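Local structure of erythromycin C-12 hydroxylase (2JJP) at residues Pro286-Met291 against Gln391-Thr396. The protein hydroxylates the macrolactone ring of erythromycin D at C-12, using a heme b cofactor, molecular oxygen and NADPH, to give erythromycin C. The protein carries 2 engineered substitutions. Numbering follows the deposited sequence. Where two conformers were deposited one is given.
With KLN (1-acetyl-4-(4-{[(2S,4R)-2-(2,4-dichlorophenyl)-2-(1H-imidazol-1-ylmethyl)-1,3-dioxolan-4-yl]methoxy}phenyl)piperazine), chain C.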
loop_
_atom_site.group_PDB
_atom_site.type_symbol
_atom_site.label_atom_id
_atom_site.label_comp_id
_atom_site.label_asym_id
_atom_site.label_seq_id
_atom_site.Cartn_x
_atom_site.Cartn_y
_atom_site.Cartn_z
ATOM N N PRO A 286 3.386 3.701 -7.617
ATOM C CA PRO A 286 3.251 3.366 -6.223
ATOM C C PRO A 286 1.784 3.237 -5.848
ATOM O O PRO A 286 1.008 4.146 -6.105
ATOM C CB PRO A 286 3.878 4.574 -5.505
ATOM C CG PRO A 286 3.755 5.682 -6.417
ATOM C CD PRO A 286 3.888 5.071 -7.808
ATOM N N PRO A 287 1.392 2.104 -5.259
ATOM C CA PRO A 287 0.024 1.886 -4.820
ATOM C C PRO A 287 -0.473 3.042 -4.004
ATOM O O PRO A 287 -1.630 3.468 -4.197
ATOM C CB PRO A 287 0.133 0.608 -3.978
ATOM C CG PRO A 287 1.211 -0.157 -4.681
ATOM C CD PRO A 287 2.233 0.926 -4.999
ATOM N N PHE A 288 0.392 3.546 -3.118
ATOM C CA PHE A 288 0.113 4.739 -2.327
ATOM C C PHE A 288 0.926 5.957 -2.745
ATOM O O PHE A 288 2.074 6.115 -2.316
ATOM C CB PHE A 288 0.291 4.454 -0.827
ATOM C CG PHE A 288 -0.608 3.340 -0.315
ATOM C CD1 PHE A 288 -0.062 2.094 0.057
ATOM C CD2 PHE A 288 -1.963 3.527 -0.220
ATOM C CE1 PHE A 288 -0.865 1.050 0.509
ATOM C CE2 PHE A 288 -2.793 2.495 0.259
ATOM C CZ PHE A 288 -2.239 1.249 0.607
ATOM N N PRO A 289 0.317 6.849 -3.543
ATOM C CA PRO A 289 1.073 7.987 -4.091
ATOM C C PRO A 289 1.342 9.113 -3.103
ATOM O O PRO A 289 2.234 9.916 -3.342
ATOM C CB PRO A 289 0.155 8.502 -5.202
ATOM C CG PRO A 289 -1.289 8.184 -4.673
ATOM C CD PRO A 289 -1.099 6.828 -4.008
ATOM N N GLN A 290 0.581 9.190 -2.015
ATOM C CA GLN A 290 0.706 10.275 -1.042
ATOM C C GLN A 290 0.633 9.697 0.334
ATOM O O GLN A 290 -0.187 8.799 0.589
ATOM C CB GLN A 290 -0.467 11.268 -1.124
ATOM C CG GLN A 290 -0.872 11.673 -2.477
ATOM C CD GLN A 290 -2.222 12.343 -2.448
ATOM O OE1 GLN A 290 -3.219 11.751 -2.852
ATOM N NE2 GLN A 290 -2.268 13.570 -1.929
ATOM N N MET A 291 1.478 10.223 1.221
ATOM C CA MET A 291 1.447 9.972 2.675
ATOM C C MET A 291 1.164 11.287 3.364
ATOM O O MET A 291 1.314 12.323 2.758
ATOM C CB MET A 291 2.788 9.405 3.158
ATOM C CG MET A 291 3.076 8.003 2.683
ATOM S SD MET A 291 4.764 7.889 2.109
ATOM C CE MET A 291 4.496 6.691 0.798
ATOM N N GLN A 391 -9.307 8.271 -5.757
ATOM C CA GLN A 391 -8.641 8.991 -4.676
ATOM C C GLN A 391 -7.433 8.386 -3.983
ATOM O O GLN A 391 -6.340 8.924 -4.136
ATOM C CB GLN A 391 -9.636 9.562 -3.639
ATOM C CG GLN A 391 -10.744 8.608 -3.251
ATOM C CD GLN A 391 -11.783 9.222 -2.319
ATOM O OE1 GLN A 391 -12.833 8.612 -2.078
ATOM N NE2 GLN A 391 -11.500 10.426 -1.791
ATOM N N ILE A 392 -7.565 7.343 -3.174
ATOM C CA ILE A 392 -6.478 7.128 -2.155
ATOM C C ILE A 392 -5.262 6.384 -2.704
ATOM O O ILE A 392 -4.109 6.632 -2.349
ATOM C CB ILE A 392 -7.006 6.315 -0.939
ATOM C CG1 ILE A 392 -8.141 7.063 -0.191
ATOM C CG2 ILE A 392 -5.827 5.824 -0.001
ATOM C CD1 ILE A 392 -7.827 8.501 0.194
ATOM N N VAL A 393 -5.553 5.398 -3.524
ATOM C CA VAL A 393 -4.551 4.551 -4.080
ATOM C C VAL A 393 -4.483 4.877 -5.565
ATOM O O VAL A 393 -5.464 5.387 -6.149
ATOM C CB VAL A 393 -4.910 3.061 -3.868
ATOM C CG1 VAL A 393 -4.864 2.685 -2.368
ATOM C CG2 VAL A 393 -6.307 2.783 -4.416
ATOM N N LEU A 394 -3.315 4.560 -6.137
ATOM C CA LEU A 394 -3.055 4.593 -7.560
ATOM C C LEU A 394 -3.166 3.186 -8.218
ATOM O O LEU A 394 -2.244 2.365 -8.165
ATOM C CB LEU A 394 -1.667 5.186 -7.833
ATOM C CG LEU A 394 -1.292 5.379 -9.299
ATOM C CD1 LEU A 394 -2.037 6.611 -9.882
ATOM C CD2 LEU A 394 0.192 5.534 -9.402
ATOM N N GLY A 395 -4.289 2.932 -8.865
ATOM C CA GLY A 395 -4.501 1.662 -9.579
ATOM C C GLY A 395 -5.950 1.575 -10.040
ATOM O O GLY A 395 -6.652 2.584 -10.075
ATOM N N THR A 396 -6.392 0.360 -10.358
ATOM C CA THR A 396 -7.699 0.114 -10.940
ATOM C C THR A 396 -8.530 -0.816 -10.055
ATOM O O THR A 396 -8.000 -1.684 -9.361
ATOM C CB THR A 396 -7.558 -0.411 -12.392
ATOM O OG1 THR A 396 -6.921 -1.671 -12.408
ATOM C CG2 THR A 396 -6.717 0.519 -13.225
HETATM N N1 KLN C . -0.829 0.718 3.995
HETATM C C1 KLN C . 0.484 0.637 3.717
HETATM N N2 KLN C . 0.940 -0.583 4.049
HETATM C C2 KLN C . -0.094 -1.281 4.557
HETATM C C3 KLN C . -1.209 -0.455 4.516
HETATM C C4 KLN C . -1.667 1.892 3.821
HETATM C C5 KLN C . -1.379 2.793 5.027
HETATM O O1 KLN C . -2.354 3.810 5.153
HETATM C C6 KLN C . -1.708 4.907 5.795
HETATM C C7 KLN C . -0.242 4.738 5.464
HETATM O O2 KLN C . -0.138 3.453 4.863
HETATM C C8 KLN C . -1.270 2.052 6.325
HETATM C C9 KLN C . -2.383 1.470 6.919
HETATM C C10 KLN C . -2.240 0.786 8.119
HETATM C C11 KLN C . -0.978 0.721 8.712
HETATM C C12 KLN C . 0.122 1.312 8.110
HETATM C C13 KLN C . -0.019 1.980 6.915
HETATM CL CL1 KLN C . -0.723 -0.109 10.251
HETATM C C14 KLN C . -2.172 6.247 5.249
HETATM O O3 KLN C . -2.413 6.288 3.845
HETATM C C15 KLN C . -3.023 7.430 3.407
HETATM C C16 KLN C . -2.344 8.300 2.575
HETATM C C17 KLN C . -2.953 9.475 2.138
HETATM C C18 KLN C . -4.253 9.809 2.519
HETATM C C19 KLN C . -4.937 8.932 3.379
HETATM C C20 KLN C . -4.327 7.751 3.818
HETATM N N3 KLN C . -4.839 11.034 2.072
HETATM C C21 KLN C . -4.232 11.495 0.807
HETATM C C22 KLN C . -5.260 12.144 -0.112
HETATM N N4 KLN C . -6.190 13.026 0.619
HETATM C C23 KLN C . -6.865 12.356 1.746
HETATM C C24 KLN C . -6.305 10.955 1.956
HETATM C C25 KLN C . -7.171 13.527 -0.298
HETATM O O4 KLN C . -7.863 12.766 -0.973
HETATM C C26 KLN C . -7.346 15.015 -0.424
HETATM CL CL2 KLN C . -3.964 1.596 6.135
HETATM O O HOH W 1 -5.972 11.198 -2.963
#
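The backbones of Pro287 and Leu394 are joined by a hydrogen bond, Leu394 N to Pro287 O at 2.8 Å, with 162° at the hydrogen. In this cytochrome P450 fold, the bond ties the proline-rich turn after helix 274-284, leading into strand 290-295, to the loop between strands 378-379 and 400-402. Val393 CA adds a weaker, bent CA-H...O contact to the same oxygen, Pro287 O, at 3.1 Å. Leu394 CB sits 3.4 Å from Pro286 O, and with CG anti to the backbone N (chi1 -176°) its CD2 branch reaches the Pro286 ring carbon CD. The Pro289 ring meets the loop through CD, 3.4 Å from Ile392 O. The side chains of Val393 and Phe288 lie alongside each other, and CG1 of Val393 meets CE2 of Phe288 obliquely at 3.4 Å. One face of the Phe288 ring is covered by the azole inhibitor, ketoconazole, whose C4 lies 3.3 Å above the plane toward the rim; Ile244 and Thr245 of helix 228-259 also touch this phenylalanine. Both segments thus help line the active-site pocket, Ile392 CD1 packing against the piperazine carbon C24. Near that end of the inhibitor, a water bridges the segments, 2.8 Å from Gln290 OE1 and 2.6 Å from Gln391 O.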